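Local coordinates for PbSGBP-B lipoprotein (Prevotella bryantii B14, PDB 6D2Y) that probably binds polysaccharide at the cell surface, as a glycan-binding lipoprotein of a polysaccharide utilization locus, and carries a bound magnesium ion, at residues Pro38-Ile43 with Ile64-Asp69; Gly285-Pro290 with Ile340-Ala345; Gly153-Asp158 with Ile182-Ile187; Pro329-Phe334 with Arg371-Pro376. All coordinates share one frame; numbering follows the deposited sequence.

Contact 1 of 4, residues Pro38-Ile43 with Ile64-Asp69; sequences PTVYYI and ICLVGD
Tyr41 and Tyr42 both turn their backbone N-H groups to the carbonyl of Val67, which makes a classic beta bulge between two antiparallel strands. Tyr41 N lies 2.6 Å from Val67 O. Tyr42 N reaches the same Val67 O at 3.2 Å, in the carbonyl plane. The Tyr42 carbonyl takes the N-H of Val67 in return. Before the corner at Tyr41 the pairing is loose, though Thr39 N still bonds to Asp69 O at 3.2 Å, with the N-H almost straight at 174°.

Two CH-pi contacts lie beside the bulge. Gly68 CA sits over the centre of the Tyr41 ring, 4.2 Å from its centroid. Val67 CB stands over a face of the Tyr42 ring, 3.9 Å from the centroid. CG of Tyr42 lies between its own backbone N and carbonyl carbon (chi1 59°), which swings the ring over Val67. Tyr41 OH comes 2.9 Å from Asp69 OD1, with ring and carboxylate planes 52° apart.

The apolar contacts use other side chains. Ile43 and Leu66 lie side by side and meet through their CD1 atoms at 3.9 Å. Ile43 CG2 rests against Ile64, and Val40 CG2 against Leu66 CD2. Val40, Ile43 and Leu66 also touch strand 111-116 of the second sheet.

The chemistry is thus divided: aliphatic branches join the core between the sheets, while the Tyr41 ring covers Gly68 and the Tyr42 ring covers the Val67 side chain, beside a carbonyl that serves two donors.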
# COMPACT_ATOMS: atom_id res chain seq x y z
N PRO A 38 -21.62 8.05 -44.24
CA PRO A 38 -20.20 7.71 -44.06
C PRO A 38 -20.01 6.24 -43.70
O PRO A 38 -20.79 5.66 -42.94
CB PRO A 38 -19.76 8.62 -42.92
CG PRO A 38 -21.01 8.88 -42.15
CD PRO A 38 -22.12 8.92 -43.17
N THR A 39 -18.97 5.64 -44.27
CA THR A 39 -18.58 4.27 -43.99
C THR A 39 -17.13 4.24 -43.53
O THR A 39 -16.35 5.15 -43.82
CB THR A 39 -18.75 3.38 -45.23
OG1 THR A 39 -17.72 3.67 -46.18
CG2 THR A 39 -20.11 3.61 -45.88
N VAL A 40 -16.78 3.19 -42.79
CA VAL A 40 -15.41 2.99 -42.31
C VAL A 40 -14.97 1.59 -42.68
O VAL A 40 -15.55 0.60 -42.22
CB VAL A 40 -15.28 3.20 -40.79
CG1 VAL A 40 -13.97 2.61 -40.29
CG2 VAL A 40 -15.31 4.67 -40.48
N TYR A 41 -13.92 1.50 -43.50
CA TYR A 41 -13.40 0.19 -43.88
C TYR A 41 -12.52 -0.38 -42.78
O TYR A 41 -12.60 -1.58 -42.48
CB TYR A 41 -12.63 0.30 -45.20
CG TYR A 41 -13.43 0.89 -46.35
CD1 TYR A 41 -12.80 1.35 -47.49
CD2 TYR A 41 -14.82 0.95 -46.30
CE1 TYR A 41 -13.52 1.88 -48.55
CE2 TYR A 41 -15.55 1.48 -47.35
CZ TYR A 41 -14.89 1.94 -48.47
OH TYR A 41 -15.61 2.47 -49.52
N TYR A 42 -11.68 0.45 -42.17
CA TYR A 42 -10.87 0.04 -41.03
C TYR A 42 -10.30 1.30 -40.38
O TYR A 42 -10.44 2.41 -40.89
CB TYR A 42 -9.76 -0.93 -41.43
CG TYR A 42 -8.78 -0.40 -42.45
CD1 TYR A 42 -7.66 0.33 -42.07
CD2 TYR A 42 -8.96 -0.65 -43.81
CE1 TYR A 42 -6.76 0.80 -43.01
CE2 TYR A 42 -8.06 -0.18 -44.75
CZ TYR A 42 -6.96 0.54 -44.35
OH TYR A 42 -6.07 1.01 -45.28
N ILE A 43 -9.66 1.10 -39.22
CA ILE A 43 -9.03 2.17 -38.47
C ILE A 43 -7.56 1.83 -38.29
O ILE A 43 -7.23 0.73 -37.84
CB ILE A 43 -9.71 2.38 -37.10
CG1 ILE A 43 -11.21 2.58 -37.27
CG2 ILE A 43 -9.07 3.56 -36.37
CD1 ILE A 43 -11.86 3.31 -36.13
N ILE A 64 -6.17 8.31 -33.77
CA ILE A 64 -6.42 7.26 -34.74
C ILE A 64 -6.86 7.89 -36.05
O ILE A 64 -7.25 9.06 -36.11
CB ILE A 64 -7.48 6.26 -34.24
CG1 ILE A 64 -8.83 6.96 -34.05
CG2 ILE A 64 -7.04 5.61 -32.94
CD1 ILE A 64 -9.94 6.04 -33.58
N CYS A 65 -6.79 7.10 -37.12
CA CYS A 65 -7.15 7.55 -38.45
C CYS A 65 -8.18 6.60 -39.05
O CYS A 65 -7.91 5.40 -39.20
CB CYS A 65 -5.93 7.65 -39.36
SG CYS A 65 -6.33 8.15 -41.05
N LEU A 66 -9.35 7.13 -39.40
CA LEU A 66 -10.40 6.35 -40.02
C LEU A 66 -10.12 6.20 -41.51
O LEU A 66 -9.65 7.14 -42.17
CB LEU A 66 -11.76 7.01 -39.81
CG LEU A 66 -12.52 6.79 -38.49
CD1 LEU A 66 -11.65 7.01 -37.26
CD2 LEU A 66 -13.72 7.71 -38.44
N VAL A 67 -10.43 5.03 -42.05
CA VAL A 67 -10.23 4.75 -43.47
C VAL A 67 -11.58 4.28 -44.02
O VAL A 67 -11.96 3.12 -43.86
CB VAL A 67 -9.13 3.71 -43.72
CG1 VAL A 67 -9.11 3.31 -45.19
CG2 VAL A 67 -7.78 4.28 -43.31
N GLY A 68 -12.30 5.20 -44.66
CA GLY A 68 -13.60 4.91 -45.24
C GLY A 68 -13.88 5.87 -46.37
O GLY A 68 -12.95 6.48 -46.90
N ASP A 69 -15.14 6.00 -46.78
CA ASP A 69 -15.53 6.95 -47.82
C ASP A 69 -16.66 7.83 -47.33
O ASP A 69 -17.38 7.49 -46.38
CB ASP A 69 -15.96 6.25 -49.14
CG ASP A 69 -14.85 5.39 -49.76
OD1 ASP A 69 -15.04 4.94 -50.91
OD2 ASP A 69 -13.80 5.15 -49.13

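Contact 2 of 4, residues Gly285-Pro290 with Ile340-Ala345; sequences GNWANP and ISLGNA
Trp287 lies across the backbone of Leu342 and Gly343. Its main-chain N donates to Leu342 O at 3.0 Å, with an N-H...O angle of 164°.

From CB, the side chain sets out with CG anti to the carbonyl carbon (chi1 -49°), and the indole comes to lie beside the other segment. On the pyrrole side, Trp287 CD1 is 4.3 Å from Leu342 CG. Trp287 NE1 comes closer to the same branch point, at 3.8 Å from Leu342 CG, and also nears both methyls of that leucine. At the ring fusion, Trp287 CD2 meets Gly343 CA. Trp287 CE3 makes the tightest approach of the indole, 3.4 Å from Gly343 CA. This CA stands over one face of the six-membered ring, offset toward its rim, in a CH-pi contact. Trp287 CZ3 is near the carbonyl carbon of Gly343, and the amide of Asn344 borders this end of the indole.

Leu342 also packs against the start of the other segment. Leu342 CD2 touches Gly285 O at 3.2 Å and Asn286 OD1 at 3.6 Å. Gly285 O is hydrogen-bonded to His296, which touches Leu342 as well.

Both segments are loops. Residues 285-290 follow strand 279-282 and precede helix 299-302. Residues 340-345 lie between strands 330-335 and 372-374. Backbone bonds from Leu342 to Ala284 and from Gly343 to Cys358 tie the second loop to its surroundings.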
# COMPACT_ATOMS: atom_id res chain seq x y z
N GLY A 285 18.80 -12.77 20.26
CA GLY A 285 19.72 -13.35 21.23
C GLY A 285 19.13 -13.36 22.63
O GLY A 285 18.10 -12.75 22.91
N ASN A 286 19.81 -14.10 23.51
CA ASN A 286 19.38 -14.20 24.90
C ASN A 286 20.57 -14.58 25.78
O ASN A 286 20.59 -15.59 26.47
CB ASN A 286 18.23 -15.20 25.03
CG ASN A 286 17.50 -15.09 26.36
OD1 ASN A 286 17.51 -14.03 27.00
ND2 ASN A 286 16.86 -16.17 26.78
N TRP A 287 21.61 -13.73 25.75
CA TRP A 287 22.76 -13.84 26.64
C TRP A 287 23.50 -15.17 26.49
O TRP A 287 24.04 -15.70 27.47
CB TRP A 287 22.36 -13.63 28.11
CG TRP A 287 21.52 -12.41 28.36
CD1 TRP A 287 20.16 -12.33 28.31
CD2 TRP A 287 21.99 -11.10 28.69
NE1 TRP A 287 19.75 -11.05 28.60
CE2 TRP A 287 20.86 -10.28 28.83
CE3 TRP A 287 23.26 -10.54 28.89
CZ2 TRP A 287 20.96 -8.92 29.16
CZ3 TRP A 287 23.36 -9.20 29.21
CH2 TRP A 287 22.21 -8.41 29.34
N ALA A 288 23.54 -15.72 25.28
CA ALA A 288 24.26 -16.96 25.02
C ALA A 288 25.65 -16.65 24.49
O ALA A 288 25.84 -15.71 23.72
CB ALA A 288 23.50 -17.83 24.01
N ASN A 289 26.63 -17.46 24.91
CA ASN A 289 28.02 -17.28 24.52
C ASN A 289 28.63 -18.67 24.29
O ASN A 289 28.98 -19.36 25.26
CB ASN A 289 28.80 -16.51 25.58
CG ASN A 289 30.23 -16.22 25.17
OD1 ASN A 289 30.57 -16.30 23.99
ND2 ASN A 289 31.08 -15.89 26.13
N PRO A 290 28.77 -19.10 23.03
CA PRO A 290 28.42 -18.37 21.80
C PRO A 290 26.92 -18.20 21.61
O PRO A 290 26.14 -18.98 22.15
CB PRO A 290 29.01 -19.24 20.69
CG PRO A 290 29.94 -20.20 21.37
CD PRO A 290 29.36 -20.41 22.72
N ILE A 340 23.08 -4.37 17.24
CA ILE A 340 22.29 -4.54 18.46
C ILE A 340 22.03 -6.03 18.65
O ILE A 340 21.81 -6.77 17.69
CB ILE A 340 20.98 -3.73 18.39
CG1 ILE A 340 20.17 -3.89 19.68
CG2 ILE A 340 20.15 -4.14 17.18
CD1 ILE A 340 20.89 -3.37 20.91
N SER A 341 22.05 -6.46 19.91
CA SER A 341 21.73 -7.83 20.28
C SER A 341 21.41 -7.85 21.77
O SER A 341 21.80 -6.95 22.51
CB SER A 341 22.87 -8.79 19.95
OG SER A 341 24.04 -8.47 20.69
N LEU A 342 20.70 -8.89 22.19
CA LEU A 342 20.36 -9.06 23.60
C LEU A 342 21.45 -9.91 24.25
O LEU A 342 21.42 -11.14 24.18
CB LEU A 342 18.99 -9.70 23.77
CG LEU A 342 18.56 -9.84 25.23
CD1 LEU A 342 18.26 -8.48 25.84
CD2 LEU A 342 17.36 -10.77 25.37
N GLY A 343 22.41 -9.25 24.87
CA GLY A 343 23.50 -9.95 25.52
C GLY A 343 24.65 -9.00 25.80
O GLY A 343 24.49 -7.78 25.80
N ASN A 344 25.82 -9.59 26.04
CA ASN A 344 27.03 -8.83 26.28
C ASN A 344 27.71 -8.49 24.96
O ASN A 344 27.63 -9.23 23.98
CB ASN A 344 27.99 -9.60 27.18
CG ASN A 344 27.53 -9.65 28.63
OD1 ASN A 344 27.43 -8.61 29.29
ND2 ASN A 344 27.27 -10.85 29.13
N ALA A 345 28.38 -7.34 24.95
CA ALA A 345 29.16 -6.94 23.78
C ALA A 345 30.40 -7.81 23.66
O ALA A 345 31.01 -8.20 24.66
CB ALA A 345 29.55 -5.47 23.88

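Contact 3 of 4, residues Gly153-Asp158 with Ile182-Ile187; sequences GDYFLD and IEKTKI
The backbones of Gly153 and Phe156 bond to consecutive carbonyls of the other segment, Gly153 N to Thr185 O at 2.7 Å and Phe156 N to Lys184 O at 2.9 Å. Glu183 N bonds to Lys186 O within its own segment, closing the tight turn between strands 179-182 and 186-190.

Phe156 is the main apolar group. Ile187 crosses it at about a right angle. Ile187 CD1 stands over one face of the Phe156 ring, 3.7 Å from the centroid, in a CH-pi contact. Ile187 CG1 is 3.5 Å from Phe156 CD2. The opposite face has Asp154 O above it, toward the rim, and Lys186 N lies at the edge in the ring plane.

Lys184 supplies the charged contact. Its chain runs extended alongside Asp154 and then bends at the last torsion (chi4 -67°). Lys184 NZ and Asp154 OD1 form a salt bridge; its modelled length of 2.5 Å is very short and doubtful. Asp154 OD1 also accepts from Tyr155 N, on the anti side, tilted 23° from the carboxylate plane. Lys184 NZ lies over a face of the Tyr155 ring, 4.5 Å from its centroid, in a cation-pi contact.

At the far end, Ile182 CD1 touches Asp158 CB at 4.1 Å. The carboxylate of Asp158 turns to Leu164 N and to a salt bridge with Arg176.

Strands 148-154 and 186-190 are neighbours in one antiparallel sheet. The contact lies at one end of these two inner strands, in the Ig-like beta sandwich expected of an IPT/TIG domain.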
# COMPACT_ATOMS: atom_id res chain seq x y z
N GLY A 153 -7.64 2.23 -4.29
CA GLY A 153 -6.85 2.03 -5.49
C GLY A 153 -7.22 3.01 -6.59
O GLY A 153 -7.30 4.22 -6.35
N ASP A 154 -7.43 2.49 -7.80
CA ASP A 154 -7.79 3.33 -8.93
C ASP A 154 -8.44 2.47 -10.00
O ASP A 154 -8.26 1.25 -10.04
CB ASP A 154 -6.57 4.07 -9.49
CG ASP A 154 -6.94 5.34 -10.22
OD1 ASP A 154 -8.12 5.48 -10.60
OD2 ASP A 154 -6.06 6.20 -10.42
N TYR A 155 -9.22 3.14 -10.86
CA TYR A 155 -9.88 2.50 -12.00
C TYR A 155 -10.81 1.38 -11.56
O TYR A 155 -10.87 0.31 -12.16
CB TYR A 155 -8.85 1.99 -13.02
CG TYR A 155 -7.96 3.09 -13.55
CD1 TYR A 155 -6.61 3.15 -13.21
CD2 TYR A 155 -8.47 4.08 -14.39
CE1 TYR A 155 -5.80 4.16 -13.69
CE2 TYR A 155 -7.66 5.09 -14.87
CZ TYR A 155 -6.33 5.13 -14.52
OH TYR A 155 -5.52 6.13 -15.01
N PHE A 156 -11.56 1.63 -10.48
CA PHE A 156 -12.65 0.75 -10.06
C PHE A 156 -13.91 1.24 -10.75
O PHE A 156 -14.65 2.08 -10.24
CB PHE A 156 -12.81 0.75 -8.54
CG PHE A 156 -11.60 0.25 -7.80
CD1 PHE A 156 -10.83 -0.77 -8.32
CD2 PHE A 156 -11.25 0.80 -6.58
CE1 PHE A 156 -9.72 -1.23 -7.63
CE2 PHE A 156 -10.15 0.35 -5.89
CZ PHE A 156 -9.38 -0.67 -6.41
N LEU A 157 -14.17 0.71 -11.94
CA LEU A 157 -15.28 1.15 -12.77
C LEU A 157 -16.29 0.02 -12.92
O LEU A 157 -15.94 -1.07 -13.39
CB LEU A 157 -14.78 1.63 -14.14
CG LEU A 157 -13.48 2.43 -14.07
CD1 LEU A 157 -12.83 2.54 -15.44
CD2 LEU A 157 -13.73 3.80 -13.47
N ASP A 158 -17.53 0.29 -12.51
CA ASP A 158 -18.60 -0.70 -12.48
C ASP A 158 -19.68 -0.30 -13.49
O ASP A 158 -20.13 0.85 -13.50
CB ASP A 158 -19.20 -0.79 -11.07
CG ASP A 158 -20.31 -1.82 -10.97
OD1 ASP A 158 -20.05 -3.01 -11.25
OD2 ASP A 158 -21.43 -1.44 -10.59
N ILE A 182 -19.23 1.78 -4.81
CA ILE A 182 -18.07 1.61 -5.68
C ILE A 182 -17.75 2.96 -6.30
O ILE A 182 -18.53 3.46 -7.12
CB ILE A 182 -18.30 0.55 -6.76
CG1 ILE A 182 -18.49 -0.84 -6.13
CG2 ILE A 182 -17.14 0.53 -7.74
CD1 ILE A 182 -18.68 -1.94 -7.15
N GLU A 183 -16.63 3.54 -5.92
CA GLU A 183 -16.09 4.74 -6.54
C GLU A 183 -14.86 4.38 -7.36
O GLU A 183 -14.35 3.26 -7.29
CB GLU A 183 -15.75 5.80 -5.49
CG GLU A 183 -16.88 6.13 -4.54
CD GLU A 183 -16.42 6.96 -3.35
OE1 GLU A 183 -15.32 7.56 -3.44
OE2 GLU A 183 -17.14 7.01 -2.34
N LYS A 184 -14.38 5.36 -8.13
CA LYS A 184 -13.22 5.11 -8.99
C LYS A 184 -12.00 4.70 -8.17
O LYS A 184 -11.22 3.85 -8.61
CB LYS A 184 -12.92 6.35 -9.83
CG LYS A 184 -11.69 6.21 -10.72
CD LYS A 184 -11.59 7.36 -11.72
CE LYS A 184 -10.32 7.27 -12.53
NZ LYS A 184 -9.10 7.47 -11.69
N THR A 185 -11.84 5.26 -6.98
CA THR A 185 -10.67 4.99 -6.16
C THR A 185 -10.94 4.10 -4.95
O THR A 185 -9.98 3.57 -4.38
CB THR A 185 -10.05 6.30 -5.64
OG1 THR A 185 -11.09 7.15 -5.13
CG2 THR A 185 -9.32 7.02 -6.76
N LYS A 186 -12.19 3.92 -4.56
CA LYS A 186 -12.50 3.18 -3.34
C LYS A 186 -13.69 2.26 -3.55
O LYS A 186 -14.69 2.65 -4.15
CB LYS A 186 -12.78 4.13 -2.16
CG LYS A 186 -11.65 5.11 -1.86
CD LYS A 186 -11.64 5.54 -0.40
CE LYS A 186 -10.38 6.32 -0.06
NZ LYS A 186 -9.41 5.53 0.74
N ILE A 187 -13.56 1.03 -3.05
CA ILE A 187 -14.65 0.06 -3.00
C ILE A 187 -14.97 -0.19 -1.53
O ILE A 187 -14.06 -0.45 -0.73
CB ILE A 187 -14.27 -1.26 -3.70
CG1 ILE A 187 -13.95 -1.01 -5.17
CG2 ILE A 187 -15.39 -2.28 -3.54
CD1 ILE A 187 -13.32 -2.21 -5.85

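Contact 4 of 4, residues Pro329-Phe334 with Arg371-Pro376; sequences PMQIIF and RAIYMP
Gln331 and Arg371 meet through a side-chain hydrogen bond, Arg371 NH1 to Gln331 OE1 at 2.8 Å. The oxygen lies in the guanidinium plane, at its edge, while the amide plane is turned 63° from it. Arg371 bends at chi2 and chi3 to bring NH1 there. Its NE and NH2 bond to the carbonyls of Trp369 and Phe363. Gln331 NE2 donates to Ile429 O.

The backbones pair as antiparallel strands. Met330 N bonds to Tyr374 O at 2.9 Å, and Tyr374 N to Met330 O at 2.8 Å. Ile332 N reaches Ala372 O at 2.7 Å, and Ala372 N returns to Ile332 O.

Packing surrounds these bonds. Ile333 CG1 lies against Arg371 CB at 3.7 Å and over one guanidinium face. Pro329 CB presses on Ile373 CG2 at 3.4 Å, a tight fit. Pro329 CG also meets the CE methyl of Met375, a selenomethionine. On the face bearing Met330, Ile332, Ala372 and Tyr374, strands 393-398 and 311-318 pack against the sheet.

The buried guanidinium donates to neutral carbonyl oxygens, which probably stabilise its charge, and has one long, weak ion pair with Glu405.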
# COMPACT_ATOMS: atom_id res chain seq x y z
N PRO A 329 7.59 11.38 15.84
CA PRO A 329 7.54 10.50 14.67
C PRO A 329 7.93 9.07 15.04
O PRO A 329 8.84 8.85 15.85
CB PRO A 329 8.55 11.12 13.71
CG PRO A 329 8.80 12.51 14.23
CD PRO A 329 8.63 12.41 15.71
N MSE A 330 7.33 8.11 14.39
CA MSE A 330 7.59 6.75 14.65
C MSE A 330 8.69 6.23 13.84
O MSE A 330 8.53 5.98 12.68
CB MSE A 330 6.35 5.95 14.30
CG MSE A 330 6.44 4.49 14.68
SE MSE A 330 5.04 3.27 14.19
CE MSE A 330 3.66 3.82 15.36
N GLN A 331 9.82 6.01 14.45
CA GLN A 331 10.99 5.49 13.76
C GLN A 331 11.00 3.97 13.91
O GLN A 331 11.06 3.46 15.03
CB GLN A 331 12.27 6.12 14.30
CG GLN A 331 12.21 7.64 14.36
CD GLN A 331 13.57 8.31 14.36
OE1 GLN A 331 14.57 7.71 13.97
NE2 GLN A 331 13.60 9.57 14.77
N ILE A 332 10.92 3.27 12.79
CA ILE A 332 10.95 1.81 12.77
C ILE A 332 12.32 1.41 12.24
O ILE A 332 12.62 1.58 11.06
CB ILE A 332 9.82 1.24 11.91
CG1 ILE A 332 8.48 1.83 12.35
CG2 ILE A 332 9.79 -0.28 11.99
CD1 ILE A 332 7.36 1.63 11.35
N ILE A 333 13.17 0.88 13.12
CA ILE A 333 14.58 0.64 12.82
C ILE A 333 14.86 -0.85 12.86
O ILE A 333 14.71 -1.49 13.90
CB ILE A 333 15.51 1.39 13.79
CG1 ILE A 333 14.99 2.79 14.09
CG2 ILE A 333 16.92 1.46 13.23
CD1 ILE A 333 14.37 2.93 15.47
N PHE A 334 15.29 -1.40 11.72
CA PHE A 334 15.83 -2.75 11.66
C PHE A 334 17.34 -2.70 11.90
O PHE A 334 18.01 -1.72 11.56
CB PHE A 334 15.55 -3.40 10.31
CG PHE A 334 14.17 -4.00 10.20
CD1 PHE A 334 13.89 -5.21 10.81
CD2 PHE A 334 13.17 -3.37 9.48
CE1 PHE A 334 12.63 -5.77 10.71
CE2 PHE A 334 11.91 -3.93 9.37
CZ PHE A 334 11.64 -5.13 9.99
N ARG A 371 16.22 4.06 8.30
CA ARG A 371 15.07 3.56 9.03
C ARG A 371 13.83 4.31 8.54
O ARG A 371 13.92 5.44 8.06
CB ARG A 371 15.23 3.71 10.55
CG ARG A 371 14.74 5.02 11.13
CD ARG A 371 15.67 6.18 10.81
NE ARG A 371 17.07 5.85 11.05
CZ ARG A 371 17.67 5.95 12.24
NH1 ARG A 371 16.98 6.36 13.30
NH2 ARG A 371 18.95 5.63 12.37
N ALA A 372 12.68 3.65 8.65
CA ALA A 372 11.42 4.27 8.26
C ALA A 372 10.89 5.15 9.38
O ALA A 372 11.00 4.81 10.56
CB ALA A 372 10.39 3.20 7.90
N ILE A 373 10.33 6.29 9.00
CA ILE A 373 9.76 7.24 9.94
C ILE A 373 8.32 7.50 9.53
O ILE A 373 8.06 8.16 8.51
CB ILE A 373 10.57 8.54 10.02
CG1 ILE A 373 12.07 8.23 10.05
CG2 ILE A 373 10.16 9.35 11.23
CD1 ILE A 373 12.94 9.40 10.50
N TYR A 374 7.37 6.99 10.32
CA TYR A 374 5.95 7.09 10.03
C TYR A 374 5.33 8.18 10.89
O TYR A 374 5.50 8.18 12.12
CB TYR A 374 5.26 5.75 10.29
CG TYR A 374 3.77 5.72 10.03
CD1 TYR A 374 3.25 6.09 8.80
CD2 TYR A 374 2.88 5.31 11.01
CE1 TYR A 374 1.88 6.06 8.56
CE2 TYR A 374 1.52 5.27 10.79
CZ TYR A 374 1.03 5.65 9.56
OH TYR A 374 -0.33 5.61 9.34
N MSE A 375 4.63 9.10 10.26
CA MSE A 375 4.05 10.23 10.98
C MSE A 375 2.77 10.73 10.33
O MSE A 375 2.76 11.81 9.72
CB MSE A 375 5.05 11.39 11.07
CG MSE A 375 5.80 11.70 9.77
SE MSE A 375 7.55 12.52 10.02
CE MSE A 375 7.03 13.87 11.30
N PRO A 376 1.67 9.98 10.45
CA PRO A 376 0.40 10.43 9.85
C PRO A 376 -0.18 11.67 10.52
O PRO A 376 -1.09 12.28 9.96
CB PRO A 376 -0.52 9.22 10.03
CG PRO A 376 0.01 8.53 11.23
CD PRO A 376 1.51 8.73 11.21

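Along the chain the order is contact 1, contact 3, then contacts 2 and 4, whose segments alternate. Contact 1 belongs to the N-terminal three-stranded sheet. Contact 3 lies in the IPT/TIG domain, its centre about 34 Å from that of contact 1. Contacts 2 and 4 belong to the xyloglucan-binding domain, with centres about 25 Å apart and nearest atoms about 6 Å apart. Contact 4 pairs strands 330-335 and 372-374, and the 340-345 loop of contact 2 lies between them in sequence. Contacts 1 and 2 are farthest apart, about 77 Å between centres. The protein is therefore elongated, with the IPT/TIG region between the N-terminal sheets and the probable glycan-binding region.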